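PDB 4H3T: CRISPR-associated protein, Cse1 family, which probably serves as the large subunit of a type I-E CRISPR Cascade complex, contributing to recognition of invading DNA. Local coordinates for residues A75-L80 with L346-G351; H100-F105 with F109-V114; E340-V345 with L391-P396. The protein carries 1 engineered substitution. All blocks are in the same frame, centred on the assembly; numbering follows the deposited sequence.

Contact 1 of 3, residues A75-L80 with L346-G351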
loop_
_atom_site.group_PDB
_atom_site.type_symbol
_atom_site.label_atom_id
_atom_site.label_comp_id
_atom_site.label_asym_id
_atom_site.label_seq_id
_atom_site.Cartn_x
_atom_site.Cartn_y
_atom_site.Cartn_z
ATOM N N ALA A 75 -17.590 -13.094 18.469
ATOM C CA ALA A 75 -18.414 -12.493 19.522
ATOM C C ALA A 75 -17.700 -11.306 20.117
ATOM O O ALA A 75 -18.323 -10.262 20.269
ATOM C CB ALA A 75 -18.784 -13.508 20.636
ATOM N N GLU A 76 -16.388 -11.425 20.421
ATOM C CA GLU A 76 -15.656 -10.276 20.953
ATOM C C GLU A 76 -15.610 -9.166 19.912
ATOM O O GLU A 76 -15.775 -7.995 20.265
ATOM C CB GLU A 76 -14.229 -10.645 21.419
ATOM C CG GLU A 76 -14.208 -11.437 22.718
ATOM C CD GLU A 76 -12.837 -11.772 23.278
ATOM O OE1 GLU A 76 -11.817 -11.251 22.766
ATOM O OE2 GLU A 76 -12.785 -12.590 24.225
ATOM N N TRP A 77 -15.374 -9.505 18.633
ATOM C CA TRP A 77 -15.305 -8.453 17.606
ATOM C C TRP A 77 -16.645 -7.692 17.541
ATOM O O TRP A 77 -16.666 -6.487 17.499
ATOM C CB TRP A 77 -14.973 -9.061 16.228
ATOM C CG TRP A 77 -14.653 -8.048 15.185
ATOM C CD1 TRP A 77 -13.419 -7.557 14.857
ATOM C CD2 TRP A 77 -15.582 -7.405 14.312
ATOM N NE1 TRP A 77 -13.541 -6.544 13.946
ATOM C CE2 TRP A 77 -14.868 -6.415 13.600
ATOM C CE3 TRP A 77 -16.969 -7.432 14.193
ATOM C CZ2 TRP A 77 -15.498 -5.575 12.659
ATOM C CZ3 TRP A 77 -17.580 -6.610 13.271
ATOM C CH2 TRP A 77 -16.860 -5.661 12.557
ATOM N N GLY A 78 -17.716 -8.444 17.512
ATOM C CA GLY A 78 -19.091 -7.965 17.511
ATOM C C GLY A 78 -19.390 -7.004 18.656
ATOM O O GLY A 78 -19.960 -5.940 18.426
ATOM N N ARG A 79 -18.954 -7.316 19.876
ATOM C CA ARG A 79 -19.189 -6.384 20.997
ATOM C C ARG A 79 -18.363 -5.092 20.830
ATOM O O ARG A 79 -18.805 -4.025 21.228
ATOM C CB ARG A 79 -18.895 -7.035 22.373
ATOM C CG ARG A 79 -19.946 -8.095 22.795
ATOM C CD ARG A 79 -19.687 -8.583 24.230
ATOM N NE ARG A 79 -18.620 -9.586 24.262
ATOM C CZ ARG A 79 -18.775 -10.887 24.006
ATOM N NH1 ARG A 79 -19.974 -11.380 23.714
ATOM N NH2 ARG A 79 -17.732 -11.703 24.043
ATOM N N LEU A 80 -17.191 -5.160 20.221
ATOM C CA LEU A 80 -16.412 -3.940 19.958
ATOM C C LEU A 80 -17.087 -3.082 18.874
ATOM O O LEU A 80 -17.229 -1.868 19.051
ATOM C CB LEU A 80 -14.993 -4.303 19.520
ATOM C CG LEU A 80 -14.157 -4.934 20.598
ATOM C CD1 LEU A 80 -12.894 -5.530 20.030
ATOM C CD2 LEU A 80 -13.735 -3.913 21.641
ATOM N N LEU A 346 -9.152 -8.782 3.504
ATOM C CA LEU A 346 -10.271 -8.681 2.596
ATOM C C LEU A 346 -11.257 -9.850 2.783
ATOM O O LEU A 346 -12.470 -9.649 2.665
ATOM C CB LEU A 346 -9.743 -8.594 1.157
ATOM C CG LEU A 346 -8.894 -7.313 0.855
ATOM C CD1 LEU A 346 -8.529 -7.297 -0.643
ATOM C CD2 LEU A 346 -9.598 -6.062 1.236
ATOM N N SER A 347 -10.744 -11.055 3.045
ATOM C CA SER A 347 -11.577 -12.232 3.357
ATOM C C SER A 347 -12.308 -11.983 4.655
ATOM O O SER A 347 -13.458 -12.314 4.759
ATOM C CB SER A 347 -10.707 -13.467 3.510
ATOM O OG SER A 347 -9.965 -13.788 2.354
ATOM N N PHE A 348 -11.667 -11.299 5.637
ATOM C CA PHE A 348 -12.400 -10.981 6.848
ATOM C C PHE A 348 -13.560 -9.996 6.549
ATOM O O PHE A 348 -14.703 -10.247 6.917
ATOM C CB PHE A 348 -11.457 -10.370 7.896
ATOM C CG PHE A 348 -12.191 -9.901 9.106
ATOM C CD1 PHE A 348 -12.961 -10.785 9.855
ATOM C CD2 PHE A 348 -12.124 -8.573 9.512
ATOM C CE1 PHE A 348 -13.619 -10.364 11.003
ATOM C CE2 PHE A 348 -12.842 -8.131 10.625
ATOM C CZ PHE A 348 -13.577 -9.038 11.374
ATOM N N VAL A 349 -13.243 -8.871 5.869
ATOM C CA VAL A 349 -14.223 -7.805 5.573
ATOM C C VAL A 349 -15.415 -8.359 4.698
ATOM O O VAL A 349 -16.539 -7.860 4.788
ATOM C CB VAL A 349 -13.550 -6.557 4.898
ATOM C CG1 VAL A 349 -14.594 -5.544 4.396
ATOM C CG2 VAL A 349 -12.646 -5.867 5.891
ATOM N N GLU A 350 -15.115 -9.287 3.804
ATOM C CA GLU A 350 -16.078 -9.930 2.907
ATOM C C GLU A 350 -17.273 -10.477 3.709
ATOM O O GLU A 350 -18.393 -10.407 3.221
ATOM C CB GLU A 350 -15.329 -11.030 2.117
ATOM C CG GLU A 350 -16.100 -11.982 1.244
ATOM C CD GLU A 350 -15.243 -13.072 0.612
ATOM O OE1 GLU A 350 -13.996 -12.918 0.506
ATOM O OE2 GLU A 350 -15.846 -14.089 0.198
ATOM N N GLY A 351 -17.045 -10.972 4.937
ATOM C CA GLY A 351 -18.123 -11.476 5.770
ATOM C C GLY A 351 -18.843 -10.474 6.659
ATOM O O GLY A 351 -19.594 -10.916 7.522
#
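The indole NE1 of W77 is approached in two ways: its N-H is given to the carbonyl oxygen of L215, while the rim of the F348 ring sits above the indole plane. Because the hydrogen bond uses the N-H and the phenyl ring uses the π face, the two partners do not compete. CZ of F348 comes to 3.6 Å from W77 NE1, and CE2 of F348 is almost as near, at 3.7 Å from the same nitrogen. This is a T-shaped (edge-to-face) pair. The F348 ring and the five-membered ring of W77 have centroids 5.0 Å apart and planes at 80°, with the phenyl supplying the edge. CZ also reaches the shared bond of the indole, lying 3.7 Å from W77 CE2.

The contact joins helix 74-82 to helix 344-350 at long range, and it illustrates how two large aromatics can link helices whose backbones stay well apart. The nearest CA atoms, those of W77 and F348, are 11.4 Å from each other. Both rings reach toward the other helix with CG anti to the backbone N (chi1 -170° for W77 and 174° for F348). The loop residue P220 packs against both side chains. Two further aromatics join the cluster: W81 meets the W77 ring with its plane nearly aligned, and Y223 makes a second edge-to-face pair with F348.

Contact 2 of 3, residues H100-F105 with F109-V114; sequences HRFDLF and FPFFQV. With GOL (glycerol), chain B.
The side-chain amide of Q113 reaches back to L104, where NE2 donates to the carbonyl O at 2.8 Å in a nearly straight bond (168°). The donor lies in the carbonyl plane on a lone pair. The other NE2 hydrogen goes to F111 O at 2.9 Å, so both amide protons are spent on main-chain carbonyls and the amide is fixed in its rotation; OE1 is taken by the backbone N of L267. A backbone bond, F111 N to D103 O at 3.0 Å, ties the segments a second time. Where P110 to Q113 form a type II β turn, F112 N at the bend donates to O1 of a glycerol, probably a crystallisation additive, at 3.0 Å. The same glycerol accepts from R101 NH2 through O2, and R101 NH2 also donates to R239 O. Water 2 bridges R101 O, R101 NE and F109 O.

Around these bonds the side chains pack. R101, bent at chi2 and chi3, lays CD over the F109 face, 3.6 Å from F109 CG, in a CH-π contact. H100 turns its ring edge to the face of F109, with planes at 85°. The F102 and F111 rings, tilted 25° from one another, are displaced so far that they scarcely overlap, and CE1 of F102 lies 3.7 Å from CE1 of F111.

D103 closes an Asx turn onto F105 N, and its carboxylate also binds H9 and F10. Following helix 88-98, this folded loop packs L104, F112 and Q113 on L164 of helix 157-170, while L104 and F105 touch strand 263-272.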
loop_
_atom_site.group_PDB
_atom_site.type_symbol
_atom_site.label_atom_id
_atom_site.label_comp_id
_atom_site.label_asym_id
_atom_site.label_seq_id
_atom_site.Cartn_x
_atom_site.Cartn_y
_atom_site.Cartn_z
ATOM N N HIS A 100 7.083 2.962 30.426
ATOM C CA HIS A 100 8.551 2.979 30.589
ATOM C C HIS A 100 9.260 2.486 29.278
ATOM O O HIS A 100 10.473 2.653 29.102
ATOM C CB HIS A 100 8.964 2.113 31.805
ATOM C CG HIS A 100 8.722 0.632 31.609
ATOM N ND1 HIS A 100 7.441 0.078 31.723
ATOM C CD2 HIS A 100 9.609 -0.372 31.383
ATOM C CE1 HIS A 100 7.579 -1.225 31.505
ATOM N NE2 HIS A 100 8.860 -1.547 31.266
ATOM N N ARG A 101 8.492 1.921 28.352
ATOM C CA ARG A 101 8.997 1.460 27.057
ATOM C C ARG A 101 8.627 2.362 25.886
ATOM O O ARG A 101 9.102 2.083 24.774
ATOM C CB ARG A 101 8.511 0.037 26.792
ATOM C CG ARG A 101 9.001 -0.983 27.828
ATOM C CD ARG A 101 10.531 -1.189 27.829
ATOM N NE ARG A 101 11.026 -1.703 26.526
ATOM C CZ ARG A 101 11.221 -2.976 26.207
ATOM N NH1 ARG A 101 10.959 -3.948 27.093
ATOM N NH2 ARG A 101 11.655 -3.301 24.998
ATOM N N PHE A 102 7.843 3.445 26.121
ATOM C CA PHE A 102 7.423 4.384 25.089
ATOM C C PHE A 102 8.174 5.708 25.115
ATOM O O PHE A 102 7.765 6.630 24.428
ATOM C CB PHE A 102 5.923 4.650 25.198
ATOM C CG PHE A 102 5.151 3.499 24.615
ATOM C CD1 PHE A 102 4.936 3.408 23.250
ATOM C CD2 PHE A 102 4.642 2.500 25.435
ATOM C CE1 PHE A 102 4.273 2.318 22.709
ATOM C CE2 PHE A 102 3.999 1.396 24.897
ATOM C CZ PHE A 102 3.790 1.325 23.536
ATOM N N ASP A 103 9.289 5.788 25.818
ATOM C CA ASP A 103 10.093 7.016 25.844
ATOM C C ASP A 103 11.111 6.936 24.676
ATOM O O ASP A 103 12.012 6.086 24.630
ATOM C CB ASP A 103 10.719 7.234 27.250
ATOM C CG ASP A 103 11.602 8.486 27.443
ATOM O OD1 ASP A 103 11.645 9.346 26.535
ATOM O OD2 ASP A 103 12.271 8.575 28.477
ATOM N N LEU A 104 10.978 7.882 23.738
ATOM C CA LEU A 104 11.883 7.977 22.597
ATOM C C LEU A 104 13.359 8.206 23.006
ATOM O O LEU A 104 14.257 7.808 22.272
ATOM C CB LEU A 104 11.435 9.150 21.691
ATOM C CG LEU A 104 11.936 9.139 20.251
ATOM C CD1 LEU A 104 11.363 7.969 19.467
ATOM C CD2 LEU A 104 11.605 10.467 19.563
ATOM N N PHE A 105 13.601 8.879 24.141
ATOM C CA PHE A 105 14.951 9.180 24.606
ATOM C C PHE A 105 15.294 8.502 25.925
ATOM O O PHE A 105 16.201 8.951 26.609
ATOM C CB PHE A 105 15.147 10.701 24.705
ATOM C CG PHE A 105 14.725 11.448 23.454
ATOM C CD1 PHE A 105 15.168 11.048 22.200
ATOM C CD2 PHE A 105 13.856 12.525 23.532
ATOM C CE1 PHE A 105 14.800 11.758 21.046
ATOM C CE2 PHE A 105 13.546 13.279 22.399
ATOM C CZ PHE A 105 14.004 12.885 21.160
ATOM N N PHE A 109 15.710 1.998 27.628
ATOM C CA PHE A 109 14.773 1.379 26.709
ATOM C C PHE A 109 14.262 2.338 25.620
ATOM O O PHE A 109 13.050 2.526 25.495
ATOM C CB PHE A 109 13.575 0.898 27.506
ATOM C CG PHE A 109 13.866 -0.020 28.649
ATOM C CD1 PHE A 109 14.144 -1.354 28.423
ATOM C CD2 PHE A 109 13.736 0.418 29.959
ATOM C CE1 PHE A 109 14.335 -2.238 29.490
ATOM C CE2 PHE A 109 13.956 -0.453 31.029
ATOM C CZ PHE A 109 14.249 -1.779 30.786
ATOM N N PRO A 110 15.147 3.078 24.923
ATOM C CA PRO A 110 14.637 4.002 23.900
ATOM C C PRO A 110 13.732 3.255 22.915
ATOM O O PRO A 110 14.085 2.196 22.381
ATOM C CB PRO A 110 15.872 4.591 23.287
ATOM C CG PRO A 110 16.953 3.617 23.561
ATOM C CD PRO A 110 16.607 2.962 24.870
ATOM N N PHE A 111 12.544 3.838 22.677
ATOM C CA PHE A 111 11.529 3.228 21.825
ATOM C C PHE A 111 12.055 2.947 20.413
ATOM O O PHE A 111 12.560 3.854 19.762
ATOM C CB PHE A 111 10.305 4.144 21.734
ATOM C CG PHE A 111 9.194 3.587 20.866
ATOM C CD1 PHE A 111 8.303 2.671 21.372
ATOM C CD2 PHE A 111 9.045 3.995 19.547
ATOM C CE1 PHE A 111 7.287 2.149 20.574
ATOM C CE2 PHE A 111 7.991 3.507 18.764
ATOM C CZ PHE A 111 7.121 2.591 19.293
ATOM N N PHE A 112 11.945 1.689 19.958
ATOM C CA PHE A 112 12.353 1.214 18.640
ATOM C C PHE A 112 13.831 1.474 18.362
ATOM O O PHE A 112 14.286 1.535 17.182
ATOM C CB PHE A 112 11.431 1.821 17.552
ATOM C CG PHE A 112 10.163 1.064 17.242
ATOM C CD1 PHE A 112 9.531 0.286 18.211
ATOM C CD2 PHE A 112 9.639 1.057 15.955
ATOM C CE1 PHE A 112 8.403 -0.481 17.881
ATOM C CE2 PHE A 112 8.488 0.338 15.655
ATOM C CZ PHE A 112 7.825 -0.352 16.641
ATOM N N GLN A 113 14.641 1.573 19.474
ATOM C CA GLN A 113 16.059 1.867 19.366
ATOM C C GLN A 113 16.882 0.922 20.191
ATOM O O GLN A 113 16.353 0.182 21.032
ATOM C CB GLN A 113 16.320 3.319 19.794
ATOM C CG GLN A 113 15.728 4.363 18.854
ATOM C CD GLN A 113 15.652 5.659 19.563
ATOM O OE1 GLN A 113 16.670 6.328 19.769
ATOM N NE2 GLN A 113 14.526 5.927 20.181
ATOM N N VAL A 114 18.204 1.014 19.990
ATOM C CA VAL A 114 19.249 0.299 20.754
ATOM C C VAL A 114 20.009 1.364 21.515
ATOM O O VAL A 114 20.702 2.182 20.907
ATOM C CB VAL A 114 20.171 -0.518 19.840
ATOM C CG1 VAL A 114 21.254 -1.207 20.681
ATOM C CG2 VAL A 114 19.352 -1.521 19.018
HETATM C C1 GOL B . 11.583 -1.671 21.284
HETATM O O1 GOL B . 10.944 -0.474 21.732
HETATM C C2 GOL B . 13.053 -1.621 21.616
HETATM O O2 GOL B . 13.251 -1.812 23.028
HETATM C C3 GOL B . 13.837 -2.625 20.805
HETATM O O3 GOL B . 15.259 -2.498 20.954
HETATM O O HOH W 1 11.215 3.878 26.870
HETATM O O HOH W 2 11.151 0.496 24.427
HETATM O O HOH W 3 17.389 8.066 21.784
#

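Contact 3 of 3, residues E340-V345 with L391-P396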
loop_
_atom_site.group_PDB
_atom_site.type_symbol
_atom_site.label_atom_id
_atom_site.label_comp_id
_atom_site.label_asym_id
_atom_site.label_seq_id
_atom_site.Cartn_x
_atom_site.Cartn_y
_atom_site.Cartn_z
ATOM N N GLU A 340 -3.810 -17.378 -7.106
ATOM C CA GLU A 340 -3.803 -16.132 -6.348
ATOM C C GLU A 340 -4.652 -16.257 -5.101
ATOM O O GLU A 340 -5.702 -16.879 -5.149
ATOM C CB GLU A 340 -4.363 -15.012 -7.197
ATOM C CG GLU A 340 -3.560 -14.583 -8.430
ATOM C CD GLU A 340 -4.227 -13.427 -9.163
ATOM O OE1 GLU A 340 -5.475 -13.438 -9.296
ATOM O OE2 GLU A 340 -3.499 -12.535 -9.655
ATOM N N GLN A 341 -4.276 -15.588 -4.031
ATOM C CA GLN A 341 -5.010 -15.638 -2.766
ATOM C C GLN A 341 -5.057 -14.215 -2.219
ATOM O O GLN A 341 -4.002 -13.587 -1.989
ATOM C CB GLN A 341 -4.220 -16.664 -1.910
ATOM C CG GLN A 341 -4.359 -16.846 -0.396
ATOM C CD GLN A 341 -2.972 -17.298 0.201
ATOM O OE1 GLN A 341 -2.015 -17.858 -0.492
ATOM N NE2 GLN A 341 -2.781 -16.984 1.471
ATOM N N ARG A 342 -6.259 -13.678 -2.036
ATOM C CA ARG A 342 -6.425 -12.312 -1.570
ATOM C C ARG A 342 -5.883 -12.119 -0.116
ATOM O O ARG A 342 -5.657 -13.079 0.633
ATOM C CB ARG A 342 -7.904 -11.841 -1.673
ATOM C CG ARG A 342 -8.832 -12.451 -0.648
ATOM C CD ARG A 342 -10.309 -12.077 -0.835
ATOM N NE ARG A 342 -10.751 -12.146 -2.226
ATOM C CZ ARG A 342 -11.908 -11.705 -2.691
ATOM N NH1 ARG A 342 -12.836 -11.244 -1.860
ATOM N NH2 ARG A 342 -12.173 -11.775 -3.981
ATOM N N ALA A 343 -5.581 -10.860 0.206
ATOM C CA ALA A 343 -5.172 -10.434 1.551
ATOM C C ALA A 343 -6.190 -10.921 2.557
ATOM O O ALA A 343 -7.393 -10.816 2.328
ATOM C CB ALA A 343 -5.040 -8.936 1.623
ATOM N N GLY A 344 -5.720 -11.490 3.668
ATOM C CA GLY A 344 -6.638 -12.074 4.650
ATOM C C GLY A 344 -7.622 -11.061 5.208
ATOM O O GLY A 344 -8.743 -11.393 5.550
ATOM N N VAL A 345 -7.225 -9.784 5.235
ATOM C CA VAL A 345 -8.108 -8.695 5.733
ATOM C C VAL A 345 -9.331 -8.533 4.822
ATOM O O VAL A 345 -10.438 -8.236 5.303
ATOM C CB VAL A 345 -7.345 -7.350 5.945
ATOM C CG1 VAL A 345 -6.991 -6.633 4.654
ATOM C CG2 VAL A 345 -8.163 -6.451 6.844
ATOM N N LEU A 391 -16.318 -7.802 -3.129
ATOM C CA LEU A 391 -15.488 -8.756 -2.361
ATOM C C LEU A 391 -16.169 -10.104 -2.232
ATOM O O LEU A 391 -15.501 -11.094 -1.915
ATOM C CB LEU A 391 -15.149 -8.241 -0.965
ATOM C CG LEU A 391 -14.461 -6.948 -0.894
ATOM C CD1 LEU A 391 -14.138 -6.580 0.567
ATOM C CD2 LEU A 391 -13.165 -6.976 -1.738
ATOM N N ASN A 392 -17.494 -10.162 -2.488
ATOM C CA ASN A 392 -18.306 -11.405 -2.384
ATOM C C ASN A 392 -17.884 -12.481 -3.369
ATOM O O ASN A 392 -18.008 -12.333 -4.595
ATOM C CB ASN A 392 -19.776 -11.062 -2.594
ATOM C CG ASN A 392 -20.778 -12.136 -2.208
ATOM O OD1 ASN A 392 -20.487 -13.342 -2.181
ATOM N ND2 ASN A 392 -22.033 -11.737 -2.065
ATOM N N GLN A 393 -17.385 -13.578 -2.836
ATOM C CA GLN A 393 -16.956 -14.734 -3.627
ATOM C C GLN A 393 -18.062 -15.816 -3.768
ATOM O O GLN A 393 -18.006 -16.624 -4.708
ATOM C CB GLN A 393 -15.696 -15.337 -3.007
ATOM C CG GLN A 393 -14.525 -14.379 -3.223
ATOM C CD GLN A 393 -13.265 -14.996 -2.771
ATOM O OE1 GLN A 393 -12.575 -15.660 -3.520
ATOM N NE2 GLN A 393 -13.065 -14.987 -1.516
ATOM N N GLU A 394 -19.059 -15.766 -2.878
ATOM C CA GLU A 394 -20.254 -16.643 -2.859
ATOM C C GLU A 394 -21.096 -16.371 -4.125
ATOM O O GLU A 394 -21.375 -17.301 -4.882
ATOM C CB GLU A 394 -21.082 -16.382 -1.571
ATOM C CG GLU A 394 -21.392 -17.636 -0.768
ATOM C CD GLU A 394 -22.658 -17.533 0.060
ATOM O OE1 GLU A 394 -22.663 -16.748 1.036
ATOM O OE2 GLU A 394 -23.652 -18.216 -0.284
ATOM N N ASP A 395 -21.491 -15.081 -4.324
ATOM C CA ASP A 395 -22.183 -14.560 -5.518
ATOM C C ASP A 395 -21.213 -13.618 -6.226
ATOM O O ASP A 395 -21.138 -12.427 -5.896
ATOM C CB ASP A 395 -23.488 -13.826 -5.152
ATOM C CG ASP A 395 -24.314 -13.377 -6.348
ATOM O OD1 ASP A 395 -23.745 -13.297 -7.492
ATOM O OD2 ASP A 395 -25.534 -13.159 -6.170
ATOM N N PRO A 396 -20.519 -14.120 -7.247
ATOM C CA PRO A 396 -19.482 -13.317 -7.898
ATOM C C PRO A 396 -19.948 -12.327 -8.963
ATOM O O PRO A 396 -19.078 -11.781 -9.620
ATOM C CB PRO A 396 -18.583 -14.396 -8.508
ATOM C CG PRO A 396 -19.493 -15.438 -8.880
ATOM C CD PRO A 396 -20.533 -15.495 -7.794
#
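The guanidinium of R342 and the side-chain amide of Q393 lie one over the other, their planes only 10° apart. CD of Q393 sits above the centre of one guanidinium face, 3.6 Å from R342 CZ, and NE2 of Q393 is 3.7 Å from R342 NE. The two chains run past each other in opposite directions, so that CG of Q393 also comes over the group, 3.6 Å from R342 NH2. At the guanidinium edge the partner is a main-chain carbonyl: NH1 of R342 donates to L391 O at 2.7 Å. NH1 meets a lone pair of L391 O in the carbonyl plane, but the bond is bent, 140° at the hydrogen.

R342 gets there with CG between its backbone N and carbonyl carbon (chi1 73°) and a further bend at chi3. Its segment leads from strand 340-341, an outer strand of a three-stranded antiparallel sheet, into helix 344-350, for which A343 is the N-cap. The other segment connects helix 388-391 with helix 397-415, so the arginine spans from a strand-helix junction to a helix-helix linker.

E350 binds both stacked groups through OE1, by a salt bridge to R342 NH1 and a hydrogen bond from Q393 NE2; its charge is likely to balance that of the buried arginine. NH2 of R342 is bonded to L334 O. A leucine at R342 would probably leave L391 O without this donor and E350 without its salt-bridge mate, and would take the flat partner from beneath the Q393 amide. Further along the linker, N392 forms an Asx motif: its OD1 accepts from D395 N at 2.9 Å. D395 OD1 in turn accepts from A397 N, just beyond P396, the N-cap of helix 397-415.

Overall arrangement
From the N terminus the chain first reaches 75-80, which opens the long loop that contact 1 closes at 346-351. Nested within that loop is contact 2, a short closure with only three residues between its segments, which folds the loop between helix 88-98 and strand 126-127 back on itself. Contact 3 opens at 340-345, just before contact 1 closes, and ends at 391-396, so the two cross. They also touch, since both draw on helix 344-350, which meets helix 74-82 through one side and the linker 391-396 through another. Their centres are about 15 Å apart. Contact 2 stands away, its centre about 33 Å from that of contact 1.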